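Side-chain contacts in B-agarase (Saccharophagus degradans, PDB 4BQ2), which hydrolyses the beta-1,4 linkages of agarose from chain ends, as an exo-beta-agarase of glycoside hydrolase family 50: residues A[159-163]-A[164-168]; A[299-302]-A[303-306]. All blocks are in the same frame, centred on the assembly; numbering follows the deposited sequence.

Contact 1 (A[159-163]-A[164-168]); sequences KNLDL and SGIAK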
ATOM      1  N   LYS A 159       6.841 -16.179  -9.684  1.00 23.28           N
ATOM      2  CA  LYS A 159       7.380 -17.118  -8.681  1.00 25.56           C
ATOM      3  C   LYS A 159       8.347 -18.172  -9.249  1.00 25.79           C
ATOM      4  O   LYS A 159       9.293 -18.606  -8.569  1.00 26.39           O
ATOM      5  CB  LYS A 159       6.253 -17.820  -7.924  1.00 26.24           C
ATOM      6  CG  LYS A 159       5.711 -17.015  -6.731  1.00 27.69           C
ATOM      7  CD  LYS A 159       4.506 -16.152  -7.116  1.00 27.23           C
ATOM      8  CE  LYS A 159       3.770 -15.644  -5.854  1.00 26.70           C
ATOM      9  NZ  LYS A 159       2.432 -15.057  -6.214  1.00 26.34           N
ATOM     10  N   ASN A 160       8.087 -18.607 -10.475  1.00 24.77           N
ATOM     11  CA  ASN A 160       8.963 -19.581 -11.121  1.00 26.31           C
ATOM     12  C   ASN A 160       9.535 -19.083 -12.430  1.00 25.54           C
ATOM     13  O   ASN A 160       8.873 -19.137 -13.482  1.00 23.14           O
ATOM     14  CB  ASN A 160       8.225 -20.902 -11.280  1.00 28.49           C
ATOM     15  CG  ASN A 160       7.876 -21.497  -9.936  1.00 31.34           C
ATOM     16  OD1 ASN A 160       8.762 -21.941  -9.196  1.00 33.44           O
ATOM     17  ND2 ASN A 160       6.604 -21.431  -9.572  1.00 30.24           N
ATOM     18  N   LEU A 161      10.757 -18.574 -12.330  1.00 23.46           N
ATOM     19  CA  LEU A 161      11.525 -18.074 -13.457  1.00 23.66           C
ATOM     20  C   LEU A 161      12.047 -19.244 -14.303  1.00 23.85           C
ATOM     21  O   LEU A 161      12.060 -20.378 -13.832  1.00 21.94           O
ATOM     22  CB  LEU A 161      12.708 -17.221 -12.973  1.00 21.82           C
ATOM     23  CG  LEU A 161      12.399 -15.888 -12.267  1.00 22.71           C
ATOM     24  CD1 LEU A 161      13.689 -15.133 -11.992  1.00 21.41           C
ATOM     25  CD2 LEU A 161      11.427 -15.025 -13.082  1.00 19.49           C
ATOM     26  N   ASP A 162      12.486 -18.943 -15.531  1.00 21.82           N
ATOM     27  CA  ASP A 162      13.173 -19.925 -16.390  1.00 23.24           C
ATOM     28  C   ASP A 162      14.629 -20.016 -15.951  1.00 22.77           C
ATOM     29  O   ASP A 162      15.481 -19.258 -16.411  1.00 22.13           O
ATOM     30  CB  ASP A 162      13.057 -19.509 -17.878  1.00 23.75           C
ATOM     31  CG  ASP A 162      13.741 -20.484 -18.843  1.00 23.82           C
ATOM     32  OD1 ASP A 162      14.266 -21.549 -18.428  1.00 25.53           O
ATOM     33  OD2 ASP A 162      13.753 -20.154 -20.040  1.00 23.40           O
ATOM     34  N   LEU A 163      14.895 -20.968 -15.061  1.00 22.97           N
ATOM     35  CA  LEU A 163      16.224 -21.178 -14.489  1.00 24.86           C
ATOM     36  C   LEU A 163      17.283 -21.565 -15.536  1.00 25.59           C
ATOM     37  O   LEU A 163      18.494 -21.393 -15.314  1.00 23.90           O
ATOM     38  CB  LEU A 163      16.147 -22.203 -13.346  1.00 23.51           C
ATOM     39  CG  LEU A 163      15.310 -21.713 -12.143  1.00 25.41           C
ATOM     40  CD1 LEU A 163      15.522 -22.600 -10.921  1.00 26.20           C
ATOM     41  CD2 LEU A 163      15.638 -20.265 -11.779  1.00 25.21           C
ATOM     42  N   SER A 164      16.828 -22.050 -16.691  1.00 27.88           N
ATOM     43  CA  SER A 164      17.769 -22.393 -17.767  1.00 28.15           C
ATOM     44  C   SER A 164      18.393 -21.143 -18.372  1.00 28.35           C
ATOM     45  O   SER A 164      19.436 -21.234 -19.017  1.00 27.46           O
ATOM     46  CB  SER A 164      17.118 -23.296 -18.831  1.00 27.93           C
ATOM     47  OG  SER A 164      16.092 -22.623 -19.560  1.00 29.86           O
ATOM     48  N   GLY A 165      17.790 -19.969 -18.129  1.00 26.36           N
ATOM     49  CA  GLY A 165      18.406 -18.712 -18.538  1.00 24.07           C
ATOM     50  C   GLY A 165      18.222 -17.484 -17.648  1.00 24.81           C
ATOM     51  O   GLY A 165      17.400 -16.622 -17.945  1.00 24.23           O
ATOM     52  N   ILE A 166      19.006 -17.371 -16.574  1.00 25.00           N
ATOM     53  CA  ILE A 166      18.970 -16.171 -15.726  1.00 24.89           C
ATOM     54  C   ILE A 166      19.847 -15.069 -16.332  1.00 24.20           C
ATOM     55  O   ILE A 166      21.058 -15.226 -16.452  1.00 24.87           O
ATOM     56  CB  ILE A 166      19.350 -16.490 -14.238  1.00 25.41           C
ATOM     57  CG1 ILE A 166      18.364 -17.503 -13.622  1.00 26.29           C
ATOM     58  CG2 ILE A 166      19.498 -15.215 -13.389  1.00 24.98           C
ATOM     59  CD1 ILE A 166      16.890 -17.170 -13.779  1.00 26.76           C
ATOM     60  N   ALA A 167      19.228 -13.947 -16.686  1.00 22.28           N
ATOM     61  CA  ALA A 167      19.888 -12.918 -17.490  1.00 23.90           C
ATOM     62  C   ALA A 167      20.375 -11.723 -16.698  1.00 24.38           C
ATOM     63  O   ALA A 167      21.291 -11.025 -17.127  1.00 23.41           O
ATOM     64  CB  ALA A 167      18.972 -12.447 -18.627  1.00 23.50           C
ATOM     65  N   LYS A 168      19.760 -11.457 -15.550  1.00 23.56           N
ATOM     66  CA  LYS A 168      20.138 -10.270 -14.835  1.00 23.62           C
ATOM     67  C   LYS A 168      19.788 -10.396 -13.363  1.00 23.81           C
ATOM     68  O   LYS A 168      18.744 -10.947 -13.018  1.00 23.81           O
ATOM     69  CB  LYS A 168      19.439  -9.067 -15.439  1.00 24.44           C
ATOM     70  CG  LYS A 168      19.774  -7.749 -14.777  1.00 25.39           C
ATOM     71  CD  LYS A 168      18.819  -6.668 -15.243  1.00 27.61           C
ATOM     72  CE  LYS A 168      19.510  -5.686 -16.126  1.00 30.31           C
ATOM     73  NZ  LYS A 168      18.747  -4.405 -15.987  1.00 39.40           N
TER

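Contact 2 (A[299-302]-A[303-306]); sequences GYDY and DQAT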
ATOM      1  N   GLY A 299     -10.014 -20.525   7.428  1.00 26.24           N
ATOM      2  CA  GLY A 299     -10.032 -21.763   6.685  1.00 27.32           C
ATOM      3  C   GLY A 299     -11.360 -22.487   6.789  1.00 29.07           C
ATOM      4  O   GLY A 299     -11.525 -23.548   6.179  1.00 31.76           O
ATOM      5  N   TYR A 300     -12.307 -21.935   7.549  1.00 28.12           N
ATOM      6  CA  TYR A 300     -13.660 -22.496   7.575  1.00 28.82           C
ATOM      7  C   TYR A 300     -14.654 -21.757   6.661  1.00 29.68           C
ATOM      8  O   TYR A 300     -14.424 -20.598   6.249  1.00 27.72           O
ATOM      9  CB  TYR A 300     -14.172 -22.595   9.012  1.00 31.90           C
ATOM     10  CG  TYR A 300     -13.353 -23.556   9.863  1.00 35.59           C
ATOM     11  CD1 TYR A 300     -12.147 -23.152  10.428  1.00 36.02           C
ATOM     12  CD2 TYR A 300     -13.776 -24.877  10.073  1.00 37.83           C
ATOM     13  CE1 TYR A 300     -11.387 -24.020  11.198  1.00 40.81           C
ATOM     14  CE2 TYR A 300     -13.021 -25.754  10.835  1.00 40.65           C
ATOM     15  CZ  TYR A 300     -11.826 -25.313  11.400  1.00 42.97           C
ATOM     16  OH  TYR A 300     -11.053 -26.154  12.166  1.00 47.10           O
ATOM     17  N   ASP A 301     -15.767 -22.432   6.354  1.00 29.31           N
ATOM     18  CA  ASP A 301     -16.818 -21.866   5.541  1.00 27.66           C
ATOM     19  C   ASP A 301     -18.187 -22.255   6.104  1.00 28.07           C
ATOM     20  O   ASP A 301     -18.296 -23.156   6.944  1.00 27.70           O
ATOM     21  CB  ASP A 301     -16.650 -22.261   4.062  1.00 29.62           C
ATOM     22  CG  ASP A 301     -17.212 -21.208   3.104  1.00 29.84           C
ATOM     23  OD1 ASP A 301     -17.860 -20.224   3.558  1.00 28.42           O
ATOM     24  OD2 ASP A 301     -17.010 -21.365   1.877  1.00 29.64           O
ATOM     25  N   TYR A 302     -19.207 -21.520   5.695  1.00 27.07           N
ATOM     26  CA  TYR A 302     -20.558 -21.739   6.180  1.00 29.75           C
ATOM     27  C   TYR A 302     -21.435 -22.164   5.011  1.00 30.48           C
ATOM     28  O   TYR A 302     -21.105 -21.886   3.850  1.00 29.70           O
ATOM     29  CB  TYR A 302     -21.129 -20.458   6.801  1.00 29.79           C
ATOM     30  CG  TYR A 302     -20.324 -19.891   7.973  1.00 30.16           C
ATOM     31  CD1 TYR A 302     -19.645 -20.729   8.860  1.00 29.68           C
ATOM     32  CD2 TYR A 302     -20.256 -18.510   8.196  1.00 28.90           C
ATOM     33  CE1 TYR A 302     -18.910 -20.208   9.924  1.00 28.65           C
ATOM     34  CE2 TYR A 302     -19.519 -17.992   9.255  1.00 30.58           C
ATOM     35  CZ  TYR A 302     -18.857 -18.852  10.117  1.00 27.83           C
ATOM     36  OH  TYR A 302     -18.139 -18.342  11.172  1.00 26.88           O
ATOM     37  N   ASP A 303     -22.533 -22.862   5.286  0.50 31.40           N
ATOM     38  CA  ASP A 303     -23.426 -23.229   4.191  0.50 34.26           C
ATOM     39  C   ASP A 303     -24.218 -21.979   3.777  0.50 34.48           C
ATOM     40  O   ASP A 303     -24.824 -21.292   4.604  0.50 35.76           O
ATOM     41  CB  ASP A 303     -24.277 -24.466   4.521  0.50 35.53           C
ATOM     42  CG  ASP A 303     -23.496 -25.791   4.335  0.50 37.89           C
ATOM     43  OD1 ASP A 303     -23.299 -26.230   3.180  0.50 37.56           O
ATOM     44  OD2 ASP A 303     -23.066 -26.396   5.341  0.50 38.21           O
ATOM     45  N   GLN A 304     -24.150 -21.685   2.483  1.00 32.43           N
ATOM     46  CA  GLN A 304     -24.534 -20.399   1.889  1.00 35.54           C
ATOM     47  C   GLN A 304     -25.976 -19.955   2.143  1.00 35.35           C
ATOM     48  O   GLN A 304     -26.264 -18.753   2.085  1.00 36.62           O
ATOM     49  CB  GLN A 304     -24.167 -20.340   0.399  1.00 36.81           C
ATOM     50  CG  GLN A 304     -22.672 -20.530   0.151  1.00 34.71           C
ATOM     51  CD  GLN A 304     -21.815 -19.429   0.783  1.00 35.09           C
ATOM     52  OE1 GLN A 304     -21.079 -19.665   1.747  1.00 35.09           O
ATOM     53  NE2 GLN A 304     -21.913 -18.224   0.243  1.00 35.19           N
ATOM     54  N   ALA A 305     -26.859 -20.902   2.456  1.00 32.98           N
ATOM     55  CA  ALA A 305     -28.259 -20.581   2.780  1.00 33.09           C
ATOM     56  C   ALA A 305     -28.370 -19.724   4.052  1.00 33.54           C
ATOM     57  O   ALA A 305     -29.410 -19.095   4.320  1.00 32.89           O
ATOM     58  CB  ALA A 305     -29.076 -21.864   2.932  1.00 32.72           C
ATOM     59  N   THR A 306     -27.291 -19.704   4.831  1.00 33.13           N
ATOM     60  CA  THR A 306     -27.267 -19.006   6.102  1.00 33.44           C
ATOM     61  C   THR A 306     -26.518 -17.690   6.018  1.00 34.39           C
ATOM     62  O   THR A 306     -26.490 -16.952   6.990  1.00 34.59           O
ATOM     63  CB  THR A 306     -26.631 -19.857   7.239  1.00 34.77           C
ATOM     64  OG1 THR A 306     -25.211 -19.989   7.026  1.00 34.89           O
ATOM     65  CG2 THR A 306     -27.296 -21.232   7.329  1.00 34.00           C
TER

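Contact 1 (A[159-163]-A[164-168])
Gly165 N donates a hydrogen bond to Asp162 O at 3.0 Å with an N-H...O angle of 156°, which closes a type I beta turn with Leu163 and Ser164 at its corners. The donor lies above the carbonyl plane of Asp162. The side chain of Asp162 adds a second closure. With CG anti to the backbone N (chi1 -180°), the carboxylate runs forward along the chain. Its OD1 takes the N-H of Ser164 at 3.1 Å, from above the carboxylate plane; the bond is clearly bent. The modelled Ser164 OG to Asp162 OD1 distance of 2.4 Å is very short, so the detail of this contact is doubtful. The other oxygen of this carboxylate, OD2, is held by Gln93 and Asn94 in the loop after strand 84-92. These bonds to OD2, with that of Ser164 N to OD1, should restrict the rotation of the group.

The apolar side of the turn gathers at Ile166 CD1. Leu163 CD2 lies 3.9 Å from Ile166 CD1, with the two side chains alongside each other and pointing the same way. Leu161 crosses Ile166 at about a right angle, and Leu161 CD1 stays 4.2 Å from Ile166 CD1. Ile166 CD1 also rests 3.6 Å from Asp162 O. Leu161 and Ile166 both touch Val90 of strand 84-92.

The strand opens at Ile166, and Ala167 and Lys168 face Thr91 in a classic beta bulge. An Asx turn laid over a type I beta turn thus leads into strand 166-174 of the CBM-like domain.

Contact 2 (A[299-302]-A[303-306])
The carboxylate of Asp301 and the terminal amide of Gln304 lie near each other, their planes steeply inclined at 62°, and the side chains cross at about a right angle. The ring of Tyr302 extends to the other side, off residues 303-306. It meets the Tyr361 ring with planes about 25° apart. Ser330 and Phe331 of helix 328-332 also lie against this side chain, and its hydroxyl bonds Glu374. Only the root of Tyr302 approaches the turn, with Tyr302 CB 4.1 Å from Thr306 OG1.

Gln304 bends back at its second torsion, which brings its CD to 4.0 Å from Tyr302 O. The Asp301 carboxylate takes the next N-H in the chain: Tyr302 N bonds Asp301 OD1 at 2.8 Å, from above the carboxylate plane. Asp301 OD1 has a second partner in the hydroxyl of Tyr361, and OD2 makes a salt bridge to Arg372. This pairing would probably favour the ionised acid.

Thr306 folds back on Asp303. Its OG1 donates to Asp303 O at 2.8 Å, and Thr306 N reaches the same Asp303 O at 2.9 Å. Two bonds thus grip one carbonyl. Thr306 OG1 sits between its own backbone N and carbonyl carbon (chi1 71°), which places it for this bond. It also bonds Ser330. A short 3-10 turn, closed by threonine at its end, here follows two residues after strand 296-301 of a four-stranded antiparallel sheet.

The two contacts come in series along the chain, contact 1 first. The centres of contact 1 and contact 2 are about 41 Å apart. The nearest atoms of contact 1 and contact 2 are about 19 Å apart, so the two do not touch. They share no sheet. Contact 1 belongs to the CBM-like domain, where its turn precedes strand 166-174, flanked by strands 51-56 and 84-92. Contact 2 ends strand 296-301, which lies between strands 335-336 and 373-376 in a separate antiparallel sheet. Each marks a boundary of a strand, but in opposite senses: contact 1 enters one and contact 2 leaves one. They therefore lie in two separate parts of this single-chain hydrolase.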